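Local coordinates for phosphoribosylformylglycinamidine cyclo-ligase (Thermus thermophilus HB8, PDB 5AVM), which probably catalyses the ATP-dependent ring closure of formylglycinamidine ribonucleotide to 5-aminoimidazole ribonucleotide, a step of de novo purine biosynthesis, at residues L51-L56 with V160-I165; V55-T60 with Q94-L99; L83-V88 with H221-K226; R170-D175 with E237-A242; L177-S182 with M296-V301. All coordinates share one frame; numbering follows the deposited sequence.

Interaction 1. Residues L51-L56 with V160-I165; sequences LEEPVL and VERSRI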
# COMPACT_ATOMS: atom_id res chain seq x y z
N LEU B 51 -11.94 27.15 -6.49
CA LEU B 51 -13.39 26.80 -6.64
C LEU B 51 -13.64 26.03 -7.95
O LEU B 51 -13.46 26.57 -9.04
CB LEU B 51 -14.23 28.09 -6.60
CG LEU B 51 -15.76 28.00 -6.49
CD1 LEU B 51 -16.31 29.33 -5.99
CD2 LEU B 51 -16.37 27.63 -7.82
N GLU B 52 -14.04 24.77 -7.81
CA GLU B 52 -14.34 23.91 -8.96
C GLU B 52 -13.15 23.38 -9.77
O GLU B 52 -13.19 23.35 -11.01
CB GLU B 52 -15.35 24.60 -9.89
CG GLU B 52 -15.89 23.69 -11.00
CD GLU B 52 -17.06 24.29 -11.76
OE1 GLU B 52 -17.43 23.74 -12.82
OE2 GLU B 52 -17.63 25.31 -11.30
N GLU B 53 -12.08 22.98 -9.08
CA GLU B 53 -10.90 22.40 -9.73
C GLU B 53 -10.33 21.33 -8.81
O GLU B 53 -9.16 21.39 -8.42
CB GLU B 53 -9.83 23.46 -10.03
CG GLU B 53 -9.92 24.78 -9.25
CD GLU B 53 -8.87 25.81 -9.69
OE1 GLU B 53 -7.68 25.65 -9.35
OE2 GLU B 53 -9.23 26.78 -10.39
N PRO B 54 -11.14 20.32 -8.45
CA PRO B 54 -10.70 19.24 -7.57
C PRO B 54 -9.70 18.30 -8.23
O PRO B 54 -9.88 17.88 -9.37
CB PRO B 54 -12.01 18.54 -7.20
CG PRO B 54 -12.82 18.70 -8.45
CD PRO B 54 -12.56 20.13 -8.83
N VAL B 55 -8.64 17.97 -7.49
CA VAL B 55 -7.61 17.08 -7.99
C VAL B 55 -7.44 15.94 -7.01
O VAL B 55 -7.24 16.17 -5.81
CB VAL B 55 -6.24 17.80 -8.12
CG1 VAL B 55 -5.18 16.83 -8.61
CG2 VAL B 55 -6.37 19.00 -9.06
N LEU B 56 -7.53 14.71 -7.50
CA LEU B 56 -7.35 13.57 -6.63
C LEU B 56 -5.86 13.40 -6.35
O LEU B 56 -5.03 13.44 -7.25
CB LEU B 56 -7.89 12.29 -7.27
CG LEU B 56 -9.41 12.20 -7.46
CD1 LEU B 56 -9.76 10.83 -8.02
CD2 LEU B 56 -10.12 12.42 -6.14
N VAL B 160 -7.79 18.17 -3.46
CA VAL B 160 -7.29 19.53 -3.32
C VAL B 160 -7.62 20.33 -4.58
O VAL B 160 -7.68 19.78 -5.68
CB VAL B 160 -5.76 19.51 -3.11
CG1 VAL B 160 -5.08 18.83 -4.29
CG2 VAL B 160 -5.23 20.93 -2.91
N GLU B 161 -7.88 21.63 -4.43
CA GLU B 161 -8.17 22.47 -5.59
C GLU B 161 -6.82 22.74 -6.23
O GLU B 161 -5.89 23.17 -5.55
CB GLU B 161 -8.84 23.77 -5.17
CG GLU B 161 -10.20 23.57 -4.50
CD GLU B 161 -11.29 23.18 -5.48
OE1 GLU B 161 -12.01 22.18 -5.22
OE2 GLU B 161 -11.44 23.87 -6.51
N ARG B 162 -6.73 22.49 -7.53
CA ARG B 162 -5.48 22.66 -8.28
C ARG B 162 -4.66 23.90 -7.96
O ARG B 162 -3.46 23.80 -7.68
CB ARG B 162 -5.76 22.61 -9.78
CG ARG B 162 -4.52 22.49 -10.66
CD ARG B 162 -4.49 23.63 -11.66
NE ARG B 162 -5.83 23.92 -12.17
CZ ARG B 162 -6.24 25.12 -12.55
NH1 ARG B 162 -5.42 26.15 -12.48
NH2 ARG B 162 -7.48 25.28 -13.00
N SER B 163 -5.28 25.06 -8.00
CA SER B 163 -4.53 26.28 -7.74
C SER B 163 -4.18 26.48 -6.26
O SER B 163 -3.46 27.42 -5.92
CB SER B 163 -5.29 27.49 -8.29
OG SER B 163 -6.65 27.48 -7.90
N ARG B 164 -4.65 25.59 -5.40
CA ARG B 164 -4.34 25.70 -3.97
C ARG B 164 -3.41 24.61 -3.50
O ARG B 164 -3.27 24.37 -2.30
CB ARG B 164 -5.62 25.69 -3.14
CG ARG B 164 -6.37 27.00 -3.22
CD ARG B 164 -7.69 26.95 -2.51
NE ARG B 164 -8.41 28.21 -2.70
CZ ARG B 164 -9.73 28.34 -2.65
NH1 ARG B 164 -10.49 27.28 -2.42
NH2 ARG B 164 -10.28 29.53 -2.85
N ILE B 165 -2.76 23.95 -4.45
CA ILE B 165 -1.80 22.90 -4.14
C ILE B 165 -0.52 23.55 -3.63
O ILE B 165 0.01 24.48 -4.25
CB ILE B 165 -1.44 22.04 -5.41
CG1 ILE B 165 -2.66 21.23 -5.85
CG2 ILE B 165 -0.28 21.10 -5.10
CD1 ILE B 165 -2.43 20.46 -7.12

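Interaction 2. Residues V55-T60 with Q94-L99; sequences VLVATT and QGAEPL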
# COMPACT_ATOMS: atom_id res chain seq x y z
N VAL B 55 -8.64 17.97 -7.49
CA VAL B 55 -7.61 17.08 -7.99
C VAL B 55 -7.44 15.94 -7.01
O VAL B 55 -7.24 16.17 -5.81
CB VAL B 55 -6.24 17.80 -8.12
CG1 VAL B 55 -5.18 16.83 -8.61
CG2 VAL B 55 -6.37 19.00 -9.06
N LEU B 56 -7.53 14.71 -7.50
CA LEU B 56 -7.35 13.57 -6.63
C LEU B 56 -5.86 13.40 -6.35
O LEU B 56 -5.03 13.44 -7.25
CB LEU B 56 -7.89 12.29 -7.27
CG LEU B 56 -9.41 12.20 -7.46
CD1 LEU B 56 -9.76 10.83 -8.02
CD2 LEU B 56 -10.12 12.42 -6.14
N VAL B 57 -5.54 13.25 -5.07
CA VAL B 57 -4.18 13.05 -4.62
C VAL B 57 -4.18 11.86 -3.67
O VAL B 57 -5.23 11.39 -3.25
CB VAL B 57 -3.62 14.29 -3.89
CG1 VAL B 57 -3.48 15.45 -4.85
CG2 VAL B 57 -4.54 14.67 -2.75
N ALA B 58 -3.00 11.37 -3.33
CA ALA B 58 -2.91 10.26 -2.41
C ALA B 58 -1.46 10.05 -2.00
O ALA B 58 -0.53 10.59 -2.61
CB ALA B 58 -3.48 8.98 -3.04
N THR B 59 -1.29 9.24 -0.97
CA THR B 59 0.01 8.93 -0.44
C THR B 59 -0.11 7.53 0.15
O THR B 59 -1.21 7.11 0.52
CB THR B 59 0.40 9.96 0.67
OG1 THR B 59 1.69 9.64 1.20
CG2 THR B 59 -0.62 9.95 1.79
N THR B 60 0.99 6.80 0.21
CA THR B 60 1.00 5.48 0.81
C THR B 60 2.17 5.50 1.80
O THR B 60 3.24 6.04 1.50
CB THR B 60 1.16 4.36 -0.25
OG1 THR B 60 0.82 3.10 0.36
CG2 THR B 60 2.58 4.31 -0.81
N GLN B 94 0.61 18.54 0.74
CA GLN B 94 0.24 18.80 -0.65
C GLN B 94 -0.85 19.88 -0.73
O GLN B 94 -1.02 20.54 -1.75
CB GLN B 94 -0.29 17.51 -1.30
CG GLN B 94 0.72 16.37 -1.33
CD GLN B 94 0.19 15.14 -2.06
OE1 GLN B 94 -0.32 15.24 -3.18
NE2 GLN B 94 0.32 13.98 -1.43
N GLY B 95 -1.58 20.05 0.37
CA GLY B 95 -2.65 21.03 0.45
C GLY B 95 -4.01 20.36 0.40
O GLY B 95 -5.03 21.03 0.24
N ALA B 96 -4.04 19.05 0.58
CA ALA B 96 -5.29 18.31 0.48
C ALA B 96 -5.93 17.85 1.78
O ALA B 96 -5.30 17.81 2.83
CB ALA B 96 -5.09 17.10 -0.44
N GLU B 97 -7.22 17.50 1.67
CA GLU B 97 -8.02 16.98 2.78
C GLU B 97 -8.26 15.50 2.50
O GLU B 97 -8.38 15.09 1.34
CB GLU B 97 -9.38 17.68 2.86
CG GLU B 97 -9.34 19.14 3.26
CD GLU B 97 -10.57 19.55 4.02
OE1 GLU B 97 -10.65 19.22 5.23
OE2 GLU B 97 -11.47 20.17 3.41
N PRO B 98 -8.35 14.67 3.55
CA PRO B 98 -8.57 13.24 3.36
C PRO B 98 -9.96 12.85 2.87
O PRO B 98 -10.95 13.46 3.27
CB PRO B 98 -8.25 12.66 4.74
CG PRO B 98 -8.69 13.74 5.66
CD PRO B 98 -8.18 15.00 4.98
N LEU B 99 -10.02 11.83 2.01
CA LEU B 99 -11.28 11.31 1.47
C LEU B 99 -11.59 9.90 2.02
O LEU B 99 -12.74 9.57 2.27
CB LEU B 99 -11.26 11.26 -0.06
CG LEU B 99 -11.53 12.55 -0.86
CD1 LEU B 99 -11.37 12.26 -2.35
CD2 LEU B 99 -12.93 13.05 -0.56
O HOH W 1 -0.58 12.92 -4.95

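Interaction 3. Residues L83-V88 with H221-K226; sequences LVNHSV and HRAYLK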
# COMPACT_ATOMS: atom_id res chain seq x y z
N LEU B 83 -0.04 5.37 11.81
CA LEU B 83 -0.17 5.24 10.35
C LEU B 83 -1.11 6.28 9.73
O LEU B 83 -0.74 6.97 8.78
CB LEU B 83 -0.67 3.84 10.00
CG LEU B 83 -0.87 3.56 8.51
CD1 LEU B 83 0.39 3.94 7.74
CD2 LEU B 83 -1.22 2.10 8.33
N VAL B 84 -2.32 6.36 10.26
CA VAL B 84 -3.32 7.29 9.76
C VAL B 84 -2.85 8.73 9.85
O VAL B 84 -2.95 9.49 8.87
CB VAL B 84 -4.65 7.10 10.52
CG1 VAL B 84 -5.63 8.20 10.18
CG2 VAL B 84 -5.24 5.74 10.17
N ASN B 85 -2.34 9.12 11.01
CA ASN B 85 -1.86 10.49 11.21
C ASN B 85 -0.66 10.82 10.33
O ASN B 85 -0.52 11.96 9.89
CB ASN B 85 -1.50 10.72 12.67
CG ASN B 85 -2.72 10.79 13.55
OD1 ASN B 85 -3.84 10.61 13.06
ND2 ASN B 85 -2.52 11.06 14.84
N HIS B 86 0.20 9.85 10.08
CA HIS B 86 1.36 10.05 9.23
C HIS B 86 0.85 10.21 7.80
O HIS B 86 1.37 11.00 7.02
CB HIS B 86 2.30 8.85 9.35
CG HIS B 86 3.55 8.95 8.53
ND1 HIS B 86 4.74 8.38 8.93
CD2 HIS B 86 3.79 9.49 7.31
CE1 HIS B 86 5.66 8.56 7.99
NE2 HIS B 86 5.10 9.23 7.00
N SER B 87 -0.19 9.45 7.47
CA SER B 87 -0.81 9.49 6.15
C SER B 87 -1.52 10.83 5.93
O SER B 87 -1.44 11.42 4.85
CB SER B 87 -1.82 8.34 5.98
OG SER B 87 -1.19 7.07 6.10
N VAL B 88 -2.21 11.30 6.96
CA VAL B 88 -2.91 12.57 6.89
C VAL B 88 -1.94 13.72 6.64
O VAL B 88 -2.22 14.60 5.82
CB VAL B 88 -3.72 12.83 8.19
CG1 VAL B 88 -4.25 14.26 8.21
CG2 VAL B 88 -4.88 11.85 8.29
N HIS B 221 1.92 9.36 16.28
CA HIS B 221 2.35 10.38 15.33
C HIS B 221 1.23 11.43 15.38
O HIS B 221 0.05 11.08 15.33
CB HIS B 221 2.44 9.75 13.94
CG HIS B 221 3.07 10.63 12.90
ND1 HIS B 221 4.26 10.31 12.29
CD2 HIS B 221 2.68 11.81 12.37
CE1 HIS B 221 4.58 11.25 11.42
NE2 HIS B 221 3.64 12.18 11.45
N ARG B 222 1.59 12.71 15.50
CA ARG B 222 0.59 13.77 15.58
C ARG B 222 0.05 14.26 14.23
O ARG B 222 0.83 14.55 13.31
CB ARG B 222 1.17 14.95 16.36
CG ARG B 222 0.21 16.10 16.60
CD ARG B 222 0.79 17.04 17.65
NE ARG B 222 0.85 16.39 18.96
CZ ARG B 222 1.52 16.86 20.01
NH1 ARG B 222 2.19 18.00 19.93
NH2 ARG B 222 1.50 16.19 21.16
N ALA B 223 -1.27 14.36 14.12
CA ALA B 223 -1.93 14.83 12.90
C ALA B 223 -2.16 16.33 12.99
O ALA B 223 -2.52 16.84 14.05
CB ALA B 223 -3.26 14.13 12.70
N TYR B 224 -1.97 17.04 11.88
CA TYR B 224 -2.17 18.48 11.84
C TYR B 224 -3.36 18.91 11.00
O TYR B 224 -3.40 20.03 10.49
CB TYR B 224 -0.90 19.16 11.33
CG TYR B 224 0.29 18.85 12.20
CD1 TYR B 224 0.36 19.34 13.51
CD2 TYR B 224 1.30 18.00 11.76
CE1 TYR B 224 1.40 18.98 14.35
CE2 TYR B 224 2.34 17.63 12.60
CZ TYR B 224 2.38 18.12 13.89
OH TYR B 224 3.41 17.73 14.71
N LEU B 225 -4.34 18.01 10.86
CA LEU B 225 -5.53 18.32 10.07
C LEU B 225 -6.31 19.47 10.71
O LEU B 225 -6.70 20.43 10.03
CB LEU B 225 -6.40 17.06 9.93
CG LEU B 225 -7.64 17.11 9.01
CD1 LEU B 225 -7.26 17.66 7.64
CD2 LEU B 225 -8.25 15.72 8.88
N LYS B 226 -6.53 19.37 12.02
CA LYS B 226 -7.26 20.40 12.75
C LYS B 226 -6.59 21.76 12.53
O LYS B 226 -7.25 22.76 12.26
CB LYS B 226 -7.31 20.02 14.23
CG LYS B 226 -7.84 18.59 14.44
CD LYS B 226 -7.85 18.12 15.90
CE LYS B 226 -8.99 18.74 16.71
NZ LYS B 226 -9.02 18.22 18.11

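Interaction 4. Residues R170-D175 with E237-A242; sequences RVREGD and ELHAAA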
# COMPACT_ATOMS: atom_id res chain seq x y z
N ARG B 170 5.64 27.81 -5.41
CA ARG B 170 4.90 28.93 -4.83
C ARG B 170 5.77 29.63 -3.80
O ARG B 170 5.50 30.76 -3.40
CB ARG B 170 3.62 28.45 -4.15
CG ARG B 170 2.93 27.31 -4.84
CD ARG B 170 1.43 27.51 -4.86
NE ARG B 170 0.92 28.16 -3.66
CZ ARG B 170 -0.37 28.28 -3.38
NH1 ARG B 170 -1.27 27.79 -4.22
NH2 ARG B 170 -0.77 28.91 -2.28
N VAL B 171 6.82 28.93 -3.37
CA VAL B 171 7.74 29.48 -2.39
C VAL B 171 8.59 30.61 -2.98
O VAL B 171 9.16 30.49 -4.07
CB VAL B 171 8.68 28.38 -1.85
CG1 VAL B 171 9.79 29.01 -1.03
CG2 VAL B 171 7.89 27.40 -1.00
N ARG B 172 8.65 31.72 -2.25
CA ARG B 172 9.42 32.88 -2.67
C ARG B 172 10.48 33.13 -1.60
O ARG B 172 10.38 32.62 -0.48
CB ARG B 172 8.50 34.09 -2.80
CG ARG B 172 7.34 33.89 -3.77
CD ARG B 172 7.78 34.05 -5.22
NE ARG B 172 8.00 35.45 -5.56
CZ ARG B 172 8.35 35.89 -6.77
NH1 ARG B 172 8.53 35.02 -7.77
NH2 ARG B 172 8.52 37.19 -6.99
N GLU B 173 11.51 33.91 -1.93
CA GLU B 173 12.55 34.20 -0.96
C GLU B 173 12.03 35.19 0.08
O GLU B 173 11.48 36.24 -0.27
CB GLU B 173 13.78 34.80 -1.63
CG GLU B 173 14.92 35.06 -0.66
CD GLU B 173 15.91 36.09 -1.16
OE1 GLU B 173 16.44 35.92 -2.28
OE2 GLU B 173 16.14 37.08 -0.43
N GLY B 174 12.20 34.84 1.35
CA GLY B 174 11.74 35.71 2.41
C GLY B 174 10.61 35.11 3.24
O GLY B 174 10.18 35.69 4.23
N ASP B 175 10.12 33.95 2.82
CA ASP B 175 9.05 33.31 3.56
C ASP B 175 9.51 32.95 4.97
O ASP B 175 10.71 32.79 5.23
CB ASP B 175 8.58 32.03 2.87
CG ASP B 175 7.69 32.31 1.68
OD1 ASP B 175 6.94 33.31 1.72
OD2 ASP B 175 7.74 31.52 0.71
N GLU B 237 -2.51 32.54 3.69
CA GLU B 237 -1.68 32.20 2.54
C GLU B 237 -0.53 31.26 2.89
O GLU B 237 0.40 31.64 3.62
CB GLU B 237 -1.10 33.47 1.90
CG GLU B 237 -0.27 33.21 0.63
CD GLU B 237 0.42 34.46 0.07
OE1 GLU B 237 0.99 34.38 -1.04
OE2 GLU B 237 0.41 35.52 0.74
N LEU B 238 -0.59 30.04 2.37
CA LEU B 238 0.45 29.04 2.59
C LEU B 238 1.11 28.77 1.24
O LEU B 238 0.42 28.66 0.23
CB LEU B 238 -0.15 27.73 3.11
CG LEU B 238 -0.54 27.61 4.59
CD1 LEU B 238 0.70 27.80 5.44
CD2 LEU B 238 -1.59 28.64 4.96
N HIS B 239 2.44 28.68 1.22
CA HIS B 239 3.15 28.42 -0.02
C HIS B 239 3.53 26.95 -0.18
O HIS B 239 3.19 26.32 -1.19
CB HIS B 239 4.42 29.26 -0.10
CG HIS B 239 4.17 30.72 -0.29
ND1 HIS B 239 5.18 31.63 -0.50
CD2 HIS B 239 3.01 31.42 -0.29
CE1 HIS B 239 4.66 32.83 -0.63
NE2 HIS B 239 3.34 32.74 -0.50
N ALA B 240 4.24 26.42 0.80
CA ALA B 240 4.66 25.03 0.78
C ALA B 240 4.60 24.49 2.20
O ALA B 240 4.24 25.20 3.14
CB ALA B 240 6.08 24.91 0.23
N ALA B 241 4.93 23.21 2.35
CA ALA B 241 4.90 22.59 3.67
C ALA B 241 5.69 21.30 3.59
O ALA B 241 5.76 20.66 2.53
CB ALA B 241 3.46 22.30 4.10
N ALA B 242 6.30 20.94 4.71
CA ALA B 242 7.09 19.73 4.75
C ALA B 242 6.73 18.93 5.97
O ALA B 242 6.63 19.47 7.07
CB ALA B 242 8.57 20.08 4.79
O HOH W 2 -2.71 29.52 0.10

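Interaction 5. Residues L177-S182 with M296-V301; sequences LLALPS and MGLGMV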
# COMPACT_ATOMS: atom_id res chain seq x y z
N LEU B 177 9.44 30.32 8.24
CA LEU B 177 9.34 28.88 8.46
C LEU B 177 8.58 28.70 9.76
O LEU B 177 9.07 29.02 10.84
CB LEU B 177 10.74 28.26 8.57
CG LEU B 177 11.73 28.50 7.43
CD1 LEU B 177 12.96 27.67 7.67
CD2 LEU B 177 11.11 28.15 6.10
N LEU B 178 7.35 28.19 9.65
CA LEU B 178 6.51 27.97 10.82
C LEU B 178 6.42 26.47 11.07
O LEU B 178 5.93 25.71 10.24
CB LEU B 178 5.12 28.56 10.55
CG LEU B 178 4.14 28.82 11.70
CD1 LEU B 178 3.02 29.68 11.15
CD2 LEU B 178 3.58 27.53 12.29
N ALA B 179 6.91 26.04 12.22
CA ALA B 179 6.89 24.64 12.56
C ALA B 179 5.76 24.33 13.52
O ALA B 179 5.46 25.10 14.42
CB ALA B 179 8.21 24.23 13.18
N LEU B 180 5.12 23.19 13.30
CA LEU B 180 4.04 22.72 14.16
C LEU B 180 4.74 21.63 14.97
O LEU B 180 5.42 20.77 14.41
CB LEU B 180 2.89 22.15 13.33
CG LEU B 180 2.27 23.13 12.34
CD1 LEU B 180 1.05 22.50 11.71
CD2 LEU B 180 1.89 24.43 13.07
N PRO B 181 4.57 21.67 16.30
CA PRO B 181 5.18 20.72 17.24
C PRO B 181 4.87 19.23 17.10
O PRO B 181 3.71 18.83 17.02
CB PRO B 181 4.75 21.27 18.60
CG PRO B 181 3.39 21.82 18.31
CD PRO B 181 3.63 22.56 17.00
N SER B 182 5.93 18.43 17.07
CA SER B 182 5.79 16.99 16.97
C SER B 182 5.47 16.47 18.36
O SER B 182 5.71 17.17 19.35
CB SER B 182 7.09 16.35 16.46
OG SER B 182 8.10 16.36 17.45
N MET B 296 13.32 16.14 15.76
CA MET B 296 13.77 17.13 16.75
C MET B 296 12.67 18.08 17.20
O MET B 296 12.95 19.20 17.61
CB MET B 296 14.93 17.93 16.16
CG MET B 296 16.11 17.08 15.72
SD MET B 296 16.96 16.30 17.10
CE MET B 296 15.90 15.00 17.49
N GLY B 297 11.42 17.62 17.16
CA GLY B 297 10.31 18.46 17.57
C GLY B 297 9.63 19.17 16.42
O GLY B 297 8.62 19.86 16.61
N LEU B 298 10.18 19.03 15.22
CA LEU B 298 9.62 19.65 14.02
C LEU B 298 8.67 18.65 13.35
O LEU B 298 9.10 17.84 12.54
CB LEU B 298 10.74 20.03 13.06
CG LEU B 298 11.79 21.00 13.63
CD1 LEU B 298 12.98 21.07 12.73
CD2 LEU B 298 11.16 22.37 13.81
N GLY B 299 7.39 18.70 13.72
CA GLY B 299 6.42 17.79 13.15
C GLY B 299 6.11 18.13 11.71
O GLY B 299 5.95 17.25 10.86
N MET B 300 6.03 19.43 11.43
CA MET B 300 5.78 19.93 10.08
C MET B 300 6.33 21.34 9.98
O MET B 300 6.27 22.10 10.94
CB MET B 300 4.27 19.97 9.77
CG MET B 300 3.70 18.66 9.26
SD MET B 300 2.23 18.93 8.27
CE MET B 300 2.94 19.57 6.78
N VAL B 301 6.88 21.69 8.82
CA VAL B 301 7.41 23.03 8.61
C VAL B 301 6.58 23.68 7.52
O VAL B 301 6.33 23.09 6.47
CB VAL B 301 8.90 23.01 8.17
CG1 VAL B 301 9.41 24.45 8.01
CG2 VAL B 301 9.75 22.26 9.20

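Interaction 1. Residues L51-L56 with V160-I165
E53 and S163 meet through a carboxylate oxygen that takes two bonds from one residue: E53 OE1 accepts from S163 OG at 2.6 Å, from above the carboxylate plane, and from S163 N at 2.8 Å. The same carboxylate stacks over the guanidinium of R162, planes 22° apart, with OE1 above the centre of the group. E53 OE2 lies 3.5 Å from R162 NH2, a salt bridge of charge alone, since no N-H points at the oxygen. In return E161 reaches back: its chain bends at chi2 (-73°), which turns OE2 up to E53 N at 2.8 Å, on the syn side of the carboxylate, while L51 N adds a weak bond to OE2. These polar groups lie at the end of the antiparallel ladder between strands 54-62 and 150-161. P54 and E161 form a non-hydrogen-bonded pair at its end, and V55 and V160 the hydrogen-bonded pair next to it, with V55 N 2.7 Å from V160 O and V160 N 3.1 Å from V55 O. Past the ladder, R162 N binds E53 O at 2.8 Å, nearly straight (162°), as the chain enters the 3-10 turn of 162-163. V55 CG2 lies against the R162 CB methylene.

Interaction 2. Residues V55-T60 with Q94-L99
The flat carboxamide of Q94 faces V57 from one side of its plane: OE1 comes within 3.5 Å of V57 CB and also near CG1, the two side chains sliding past each other in opposite directions. Water 1, a little off the amide plane on the side away from V57, gives OE1 a hydrogen bond of 2.9 Å. That water also accepts from A58 N at 3.3 Å; NE2 stands 3.7 Å from A58 O. V57 CG2, set between the backbone N and the carbonyl carbon (CG1 chi1 -67°), presses on A96 CB at 3.4 Å, a tight pair. Farther along, L56 CD2 meets L99 CD1 at 4.0 Å, the side chains crossing at about a right angle. G95, with positive phi, is the C-prime residue of the Schellman motif ending helix 79-92. Strand 150-161 runs between strands 54-62 and 97-107, and V57 and A96 both rest on V160. L56, A58 and T60 pack on F100, L102 and D103 of the second subunit. With no direct hydrogen bond, side-chain packing and V160 between them hold the segments, and the polar coupling of Q94 to the strand depends on the one water.

Interaction 3. Residues L83-V88 with H221-K226
N85 ND2 donates to H221 O at 2.6 Å, nearly straight (160°), with the oxygen in the amide plane and met nearly along its carbonyl bond. The other end of the amide, OD1, is taken by H129, while CG rests 3.5 Å from A223 CB. The H221 ring lies over H86: H86 CB sits 3.9 Å from the ring centroid, over the face, a CH-pi contact. H221 CG lies opposite its backbone N (chi1 -171°), which swings the imidazole against the helix. The H86 and H221 rings are near parallel but slid apart, with centroids 4.8 Å from each other and little overlap. Here helix 79-92 of the N-terminal domain buries itself against the chain leading to helix 225-233 of the C-terminal domain, Y224 taking the N-cap position. Beyond the rings, T187 OG1 bonds to ND1 of both histidines, and H221 NE2 to H243 NE2. An alanine in place of H221 would probably strip the H86 CB of its ring cover and leave T187 and H243 each short of a partner. One turn beyond N85, V88 CG1 packs on L225 CB, 3.9 Å away, where helix 225-233 starts. N89 holds Y224 N and R222 O.

Interaction 4. Residues R170-D175 with E237-A242
A classic beta bulge, H239 and A240 both facing V303, meets a type II turn, R172 to D175, through a histidine-carboxylate bond. H239 ND1 donates to D175 OD2 at 2.8 Å, the oxygen tilted 29° from the ring plane and met on its syn side. R172 N, at 3.1 Å, reaches the same OD2 from the opposite face of the carboxylate. H239 NE2 donates to E237 OE1 at 2.9 Å, close to the ring plane. With CG anti to the carbonyl carbon (chi1 -70°) the imidazole is strung between two carboxylates, which would probably favour its doubly protonated form, and R170 O lies over one face. A leucine in its place would probably leave E237 OE1 free to swing away and D175 OD2 with R172 N alone of the two donors described. R170 NH2 bonds weakly to L238 O at 2.8 Å, and water 2, weakly held by that nitrogen, accepts from L238 N. V171 CG2 presses tightly on A240 CB, 3.3 Å away. G174 and D175 bond by backbone to V324 of strand 319-326, H239 and A240 to V303 of strand 298-304, so the loop spans from edge strand 240-243 toward strand 319-326.

Interaction 5. Residues L177-S182 with M296-V301
Backbone bonds carry the join of L180 with M300: L180 N donates to M300 O at 2.8 Å (160°), and L180 O accepts from G299 N at 2.9 Å and weakly from M300 N at 3.3 Å. One carbonyl therefore serves two consecutive amides, which is the classic beta bulge, G299 and M300 both facing L180. Beyond the bulge, S182 N donates to G297 O at 3.1 Å. Among the weaker contacts, A179 CA lies 3.1 Å from M300 O, a C-H...O approach beside the non-hydrogen-bonded pair A179-V301. The strands are 176-181 and 298-304, antiparallel neighbours inside the six-stranded mixed sheet of the C-terminal domain, and the second turns a corner at G299. That residue has no room for a side chain: a CB there would sit about 3.0 Å from L180 O. Apolar contacts fall on both faces of the sheet. A179 CB meets L298 CD2 at 3.5 Å, while L177 CB rests on V301 CG1; on the other face the CB atoms of L180 and M300 pair, with Y224 and F228 packed beyond. The one polar side chain, S182, holds OG between its backbone N and carbonyl carbon (chi1 73°), which brings it 3.1 Å from G297 CA; N295 OD1 is its hydrogen-bond partner.

Interactions 1 and 2 share V55 and L56 of strand 54-62 and touch through V160. The first is a surface contact rich in carboxylates, guanidinium and hydroxyl, the second a partly buried, mainly apolar one. Interaction 3 is buried, its centre about 7 Å from the centre of the chain, and joins the two domains; through Y224 it meets interaction 5. Interactions 4 and 5 both reach the C-terminal-domain sheet, the former through strand 240-243, where A242 N reaches V301 O: interaction 5 is bound chiefly by backbone bonds across a bulge, interaction 4 by a buried histidine-aspartate bond, with E237 and R170 nearer the surface. R170 touches S163 and I165, linking interactions 1 and 4.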